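Local coordinates for iron-binding protein (Staphylococcus epidermidis, PDB 4M7O) that probably binds an iron-containing ligand as the extracytoplasmic solute-binding component of a bacterial iron-uptake system, at residues H23-Y37 with D44-V58. Residues are numbered along the deposited sequence; the frame is centred on the assembly and turned at random.
Sequences HRIISLIPSNTEILY and DIVGVSTVDDYPKDV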
loop_
_atom_site.group_PDB
_atom_site.type_symbol
_atom_site.label_atom_id
_atom_site.label_comp_id
_atom_site.label_asym_id
_atom_site.label_seq_id
_atom_site.Cartn_x
_atom_site.Cartn_y
_atom_site.Cartn_z
ATOM N N HIS A 23 -16.751 20.813 2.934
ATOM C CA HIS A 23 -17.574 20.495 4.109
ATOM C C HIS A 23 -18.186 19.115 4.037
ATOM O O HIS A 23 -18.601 18.566 5.053
ATOM C CB HIS A 23 -18.712 21.505 4.275
ATOM C CG HIS A 23 -18.245 22.903 4.481
ATOM N ND1 HIS A 23 -18.150 23.814 3.448
ATOM C CD2 HIS A 23 -17.839 23.554 5.595
ATOM C CE1 HIS A 23 -17.708 24.964 3.922
ATOM N NE2 HIS A 23 -17.513 24.834 5.222
ATOM N N ARG A 24 -18.259 18.568 2.825
ATOM C CA ARG A 24 -18.921 17.292 2.608
ATOM C C ARG A 24 -18.073 16.404 1.702
ATOM O O ARG A 24 -18.324 16.291 0.497
ATOM C CB ARG A 24 -20.317 17.526 2.004
ATOM C CG ARG A 24 -21.239 18.331 2.913
ATOM C CD ARG A 24 -22.667 18.379 2.342
ATOM N NE ARG A 24 -23.274 17.052 2.326
ATOM C CZ ARG A 24 -23.907 16.512 3.365
ATOM N NH1 ARG A 24 -24.017 17.188 4.504
ATOM N NH2 ARG A 24 -24.432 15.297 3.263
ATOM N N ILE A 25 -17.064 15.781 2.292
ATOM C CA ILE A 25 -16.100 15.002 1.543
ATOM C C ILE A 25 -16.529 13.538 1.488
ATOM O O ILE A 25 -16.975 12.975 2.498
ATOM C CB ILE A 25 -14.714 15.086 2.215
ATOM C CG1 ILE A 25 -14.268 16.547 2.299
ATOM C CG2 ILE A 25 -13.693 14.230 1.468
ATOM C CD1 ILE A 25 -13.095 16.783 3.227
ATOM N N ILE A 26 -16.412 12.931 0.310
ATOM C CA ILE A 26 -16.552 11.488 0.191
ATOM C C ILE A 26 -15.174 10.899 -0.117
ATOM O O ILE A 26 -14.534 11.271 -1.106
ATOM C CB ILE A 26 -17.564 11.079 -0.897
ATOM C CG1 ILE A 26 -18.973 11.550 -0.519
ATOM C CG2 ILE A 26 -17.543 9.573 -1.109
ATOM C CD1 ILE A 26 -20.041 11.248 -1.570
ATOM N N SER A 27 -14.710 9.994 0.741
ATOM C CA SER A 27 -13.398 9.355 0.552
ATOM C C SER A 27 -13.580 7.906 0.123
ATOM O O SER A 27 -14.269 7.144 0.803
ATOM C CB SER A 27 -12.587 9.410 1.836
ATOM O OG SER A 27 -11.302 8.828 1.646
ATOM N N LEU A 28 -12.950 7.527 -0.990
ATOM C CA LEU A 28 -13.224 6.242 -1.638
ATOM C C LEU A 28 -12.144 5.169 -1.511
ATOM O O LEU A 28 -12.271 4.082 -2.101
ATOM C CB LEU A 28 -13.570 6.449 -3.118
ATOM C CG LEU A 28 -14.907 7.166 -3.341
ATOM C CD1 LEU A 28 -15.318 7.143 -4.826
ATOM C CD2 LEU A 28 -15.979 6.547 -2.469
ATOM N N ILE A 29 -11.089 5.451 -0.752
ATOM C CA ILE A 29 -10.061 4.440 -0.520
ATOM C C ILE A 29 -9.500 4.652 0.886
ATOM O O ILE A 29 -9.395 5.791 1.341
ATOM C CB ILE A 29 -8.968 4.469 -1.647
ATOM C CG1 ILE A 29 -8.221 3.120 -1.748
ATOM C CG2 ILE A 29 -8.000 5.636 -1.442
ATOM C CD1 ILE A 29 -7.610 2.838 -3.115
ATOM N N PRO A 30 -9.196 3.560 1.610
ATOM C CA PRO A 30 -8.841 3.777 3.020
ATOM C C PRO A 30 -7.639 4.698 3.244
ATOM O O PRO A 30 -7.717 5.491 4.170
ATOM C CB PRO A 30 -8.568 2.359 3.536
ATOM C CG PRO A 30 -9.437 1.477 2.645
ATOM C CD PRO A 30 -9.306 2.122 1.284
ATOM N N SER A 31 -6.587 4.642 2.423
ATOM C CA SER A 31 -5.454 5.551 2.636
ATOM C C SER A 31 -5.885 7.029 2.630
ATOM O O SER A 31 -5.458 7.810 3.491
ATOM C CB SER A 31 -4.323 5.302 1.634
ATOM O OG SER A 31 -4.811 5.285 0.306
ATOM N N ASN A 32 -6.731 7.401 1.674
ATOM C CA ASN A 32 -7.326 8.739 1.636
ATOM C C ASN A 32 -8.027 9.083 2.945
ATOM O O ASN A 32 -7.824 10.165 3.509
ATOM C CB ASN A 32 -8.325 8.856 0.478
ATOM C CG ASN A 32 -7.642 9.045 -0.865
ATOM O OD1 ASN A 32 -6.409 9.114 -0.944
ATOM N ND2 ASN A 32 -8.440 9.136 -1.933
ATOM N N THR A 33 -8.843 8.158 3.434
ATOM C CA THR A 33 -9.593 8.418 4.660
ATOM C C THR A 33 -8.653 8.623 5.834
ATOM O O THR A 33 -8.865 9.522 6.646
ATOM C CB THR A 33 -10.544 7.280 4.975
ATOM O OG1 THR A 33 -11.454 7.098 3.874
ATOM C CG2 THR A 33 -11.353 7.585 6.245
ATOM N N GLU A 34 -7.598 7.811 5.917
ATOM C CA GLU A 34 -6.663 7.922 7.034
ATOM C C GLU A 34 -5.972 9.279 7.031
ATOM O O GLU A 34 -5.785 9.888 8.082
ATOM C CB GLU A 34 -5.631 6.785 6.989
ATOM C CG GLU A 34 -6.222 5.415 7.280
ATOM C CD GLU A 34 -5.148 4.360 7.531
ATOM O OE1 GLU A 34 -4.108 4.692 8.157
ATOM O OE2 GLU A 34 -5.349 3.199 7.105
ATOM N N ILE A 35 -5.600 9.743 5.840
ATOM C CA ILE A 35 -4.887 10.999 5.685
ATOM C C ILE A 35 -5.792 12.179 6.055
ATOM O O ILE A 35 -5.358 13.113 6.734
ATOM C CB ILE A 35 -4.392 11.177 4.235
ATOM C CG1 ILE A 35 -3.330 10.121 3.891
ATOM C CG2 ILE A 35 -3.850 12.587 4.018
ATOM C CD1 ILE A 35 -3.001 10.055 2.412
ATOM N N LEU A 36 -7.039 12.142 5.591
ATOM C CA LEU A 36 -8.016 13.186 5.908
ATOM C C LEU A 36 -8.194 13.343 7.410
ATOM O O LEU A 36 -8.253 14.464 7.921
ATOM C CB LEU A 36 -9.370 12.878 5.254
ATOM C CG LEU A 36 -9.420 13.135 3.750
ATOM C CD1 LEU A 36 -10.727 12.590 3.137
ATOM C CD2 LEU A 36 -9.283 14.645 3.507
ATOM N N TYR A 37 -8.285 12.219 8.118
ATOM C CA TYR A 37 -8.437 12.254 9.569
ATOM C C TYR A 37 -7.186 12.852 10.200
ATOM O O TYR A 37 -7.291 13.646 11.131
ATOM C CB TYR A 37 -8.708 10.851 10.132
ATOM C CG TYR A 37 -10.169 10.551 10.385
ATOM C CD1 TYR A 37 -10.994 10.101 9.370
ATOM C CD2 TYR A 37 -10.719 10.706 11.649
ATOM C CE1 TYR A 37 -12.305 9.804 9.604
ATOM C CE2 TYR A 37 -12.045 10.427 11.884
ATOM C CZ TYR A 37 -12.833 9.977 10.859
ATOM O OH TYR A 37 -14.158 9.700 11.077
ATOM N N ASP A 44 -15.407 16.258 8.463
ATOM C CA ASP A 44 -15.969 16.862 7.252
ATOM C C ASP A 44 -16.290 15.795 6.214
ATOM O O ASP A 44 -16.692 16.102 5.092
ATOM C CB ASP A 44 -15.019 17.927 6.677
ATOM C CG ASP A 44 -14.723 19.054 7.670
ATOM O OD1 ASP A 44 -15.643 19.463 8.414
ATOM O OD2 ASP A 44 -13.565 19.528 7.714
ATOM N N ILE A 45 -16.127 14.539 6.610
ATOM C CA ILE A 45 -16.304 13.400 5.716
ATOM C C ILE A 45 -17.717 12.862 5.888
ATOM O O ILE A 45 -18.130 12.562 7.021
ATOM C CB ILE A 45 -15.276 12.281 6.053
ATOM C CG1 ILE A 45 -13.848 12.761 5.773
ATOM C CG2 ILE A 45 -15.545 11.037 5.250
ATOM C CD1 ILE A 45 -12.772 11.826 6.317
ATOM N N VAL A 46 -18.466 12.755 4.786
ATOM C CA VAL A 46 -19.855 12.280 4.858
ATOM C C VAL A 46 -19.993 10.843 4.374
ATOM O O VAL A 46 -20.997 10.176 4.649
ATOM C CB VAL A 46 -20.849 13.176 4.056
ATOM C CG1 VAL A 46 -20.982 14.532 4.703
ATOM C CG2 VAL A 46 -20.385 13.335 2.617
ATOM N N GLY A 47 -18.982 10.376 3.649
ATOM C CA GLY A 47 -18.995 9.044 3.081
ATOM C C GLY A 47 -17.603 8.434 3.000
ATOM O O GLY A 47 -16.596 9.134 2.766
ATOM N N VAL A 48 -17.534 7.121 3.191
ATOM C CA VAL A 48 -16.274 6.396 3.030
ATOM C C VAL A 48 -16.584 5.158 2.222
ATOM O O VAL A 48 -17.726 4.952 1.824
ATOM C CB VAL A 48 -15.670 6.005 4.391
ATOM C CG1 VAL A 48 -15.210 7.246 5.131
ATOM C CG2 VAL A 48 -16.709 5.259 5.232
ATOM N N SER A 49 -15.585 4.327 1.973
ATOM C CA SER A 49 -15.842 3.117 1.215
ATOM C C SER A 49 -16.227 1.986 2.154
ATOM O O SER A 49 -16.020 2.061 3.368
ATOM C CB SER A 49 -14.623 2.721 0.388
ATOM O OG SER A 49 -13.731 1.938 1.150
ATOM N N THR A 50 -16.772 0.924 1.584
ATOM C CA THR A 50 -17.220 -0.213 2.372
ATOM C C THR A 50 -16.074 -0.975 3.009
ATOM O O THR A 50 -16.306 -1.843 3.852
ATOM C CB THR A 50 -17.984 -1.178 1.492
ATOM O OG1 THR A 50 -17.255 -1.336 0.266
ATOM C CG2 THR A 50 -19.385 -0.624 1.195
ATOM N N VAL A 51 -14.843 -0.683 2.589
ATOM C CA VAL A 51 -13.681 -1.361 3.162
ATOM C C VAL A 51 -12.817 -0.463 4.048
ATOM O O VAL A 51 -11.728 -0.850 4.448
ATOM C CB VAL A 51 -12.814 -2.046 2.079
ATOM C CG1 VAL A 51 -13.606 -3.158 1.398
ATOM C CG2 VAL A 51 -12.306 -1.025 1.047
ATOM N N ASP A 52 -13.296 0.730 4.378
ATOM C CA ASP A 52 -12.572 1.578 5.332
ATOM C C ASP A 52 -12.583 0.970 6.739
ATOM O O ASP A 52 -13.631 0.560 7.235
ATOM C CB ASP A 52 -13.145 2.995 5.338
ATOM C CG ASP A 52 -12.566 3.855 4.228
ATOM O OD1 ASP A 52 -12.982 3.712 3.061
ATOM O OD2 ASP A 52 -11.662 4.656 4.514
ATOM N N ASP A 53 -11.401 0.904 7.362
ATOM C CA ASP A 53 -11.194 0.147 8.606
ATOM C C ASP A 53 -10.419 0.943 9.656
ATOM O O ASP A 53 -10.080 0.422 10.720
ATOM C CB ASP A 53 -10.417 -1.145 8.309
ATOM C CG ASP A 53 -9.180 -0.906 7.416
ATOM O OD1 ASP A 53 -8.661 0.236 7.357
ATOM O OD2 ASP A 53 -8.724 -1.867 6.757
ATOM N N TYR A 54 -10.114 2.195 9.344
ATOM C CA TYR A 54 -9.286 3.001 10.225
ATOM C C TYR A 54 -9.623 4.471 10.031
ATOM O O TYR A 54 -9.750 4.939 8.904
ATOM C CB TYR A 54 -7.783 2.745 9.952
ATOM C CG TYR A 54 -6.879 3.212 11.077
ATOM C CD1 TYR A 54 -6.400 4.513 11.130
ATOM C CD2 TYR A 54 -6.523 2.348 12.102
ATOM C CE1 TYR A 54 -5.568 4.930 12.185
ATOM C CE2 TYR A 54 -5.708 2.755 13.149
ATOM C CZ TYR A 54 -5.233 4.044 13.182
ATOM O OH TYR A 54 -4.421 4.433 14.226
ATOM N N PRO A 55 -9.750 5.214 11.133
ATOM C CA PRO A 55 -9.556 4.728 12.507
ATOM C C PRO A 55 -10.758 3.961 13.046
ATOM O O PRO A 55 -11.656 3.608 12.283
ATOM C CB PRO A 55 -9.361 6.019 13.305
ATOM C CG PRO A 55 -10.147 7.051 12.530
ATOM C CD PRO A 55 -9.917 6.679 11.078
ATOM N N LYS A 56 -10.748 3.692 14.347
ATOM C CA LYS A 56 -11.817 2.953 14.993
ATOM C C LYS A 56 -13.135 3.654 14.707
ATOM O O LYS A 56 -13.225 4.882 14.834
ATOM C CB LYS A 56 -11.584 2.936 16.499
ATOM C CG LYS A 56 -12.681 2.273 17.309
ATOM C CD LYS A 56 -12.274 2.217 18.795
ATOM C CE LYS A 56 -13.148 1.272 19.588
ATOM N NZ LYS A 56 -14.582 1.487 19.288
ATOM N N ASP A 57 -14.137 2.878 14.296
ATOM C CA ASP A 57 -15.489 3.407 14.090
ATOM C C ASP A 57 -15.562 4.447 12.967
ATOM O O ASP A 57 -16.468 5.273 12.963
ATOM C CB ASP A 57 -16.041 4.019 15.386
ATOM C CG ASP A 57 -16.119 3.017 16.523
ATOM O OD1 ASP A 57 -16.026 1.803 16.246
ATOM O OD2 ASP A 57 -16.280 3.445 17.693
ATOM N N VAL A 58 -14.624 4.418 12.014
ATOM C CA VAL A 58 -14.649 5.405 10.930
ATOM C C VAL A 58 -15.961 5.383 10.138
ATOM O O VAL A 58 -16.420 6.420 9.649
ATOM C CB VAL A 58 -13.454 5.240 9.965
ATOM C CG1 VAL A 58 -13.479 3.867 9.293
ATOM C CG2 VAL A 58 -13.443 6.351 8.928
#
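Ile25 O is gripped by two amides of the neighbouring strand: Val46 N donates to Ile25 O at 2.7 Å, and Gly47 N adds a weak, longer bond. The parallel bridges Ile25–Ile45 and Ile26–Gly47 differ by one residue in register, a beta bulge, and the two amides on Ile25 O lie at this step. On either side of it, Ile25 N meets Asp44 O almost straight (2.8 Å, 175°), and Ser27 N meets Gly47 O at 2.9 Å. Beyond the strands, Thr33 OG1 turns to the Asp52 carboxylate and receives Ser27 OG at 2.8 Å; its very short bond to Asp52 OD2 is doubtful in detail. Asp52 OD1 is held from opposite faces by Ser49 N and Ser49 OG, which fixes the carboxylate within the 49–52 turn.

The Tyr37 ring takes Pro55 CD over the centre of one face, a CH-pi contact 4.0 Å from the centroid and 11° off the normal; Pro55 follows a cis peptide. With CG1 anti to the carbonyl carbon (chi1 -65°) and the chain extended beyond it, Ile45 brings CD1 to 3.7 Å from Leu36 CB. Glu34 lies across Tyr54 but salt-bridges Arg259 and Arg263.

This right-handed beta-alpha-beta unit sits in a five-stranded parallel sheet, strand 25-27 between 45-49 and 82-86, with helix 116-129 packing against helix 30-38.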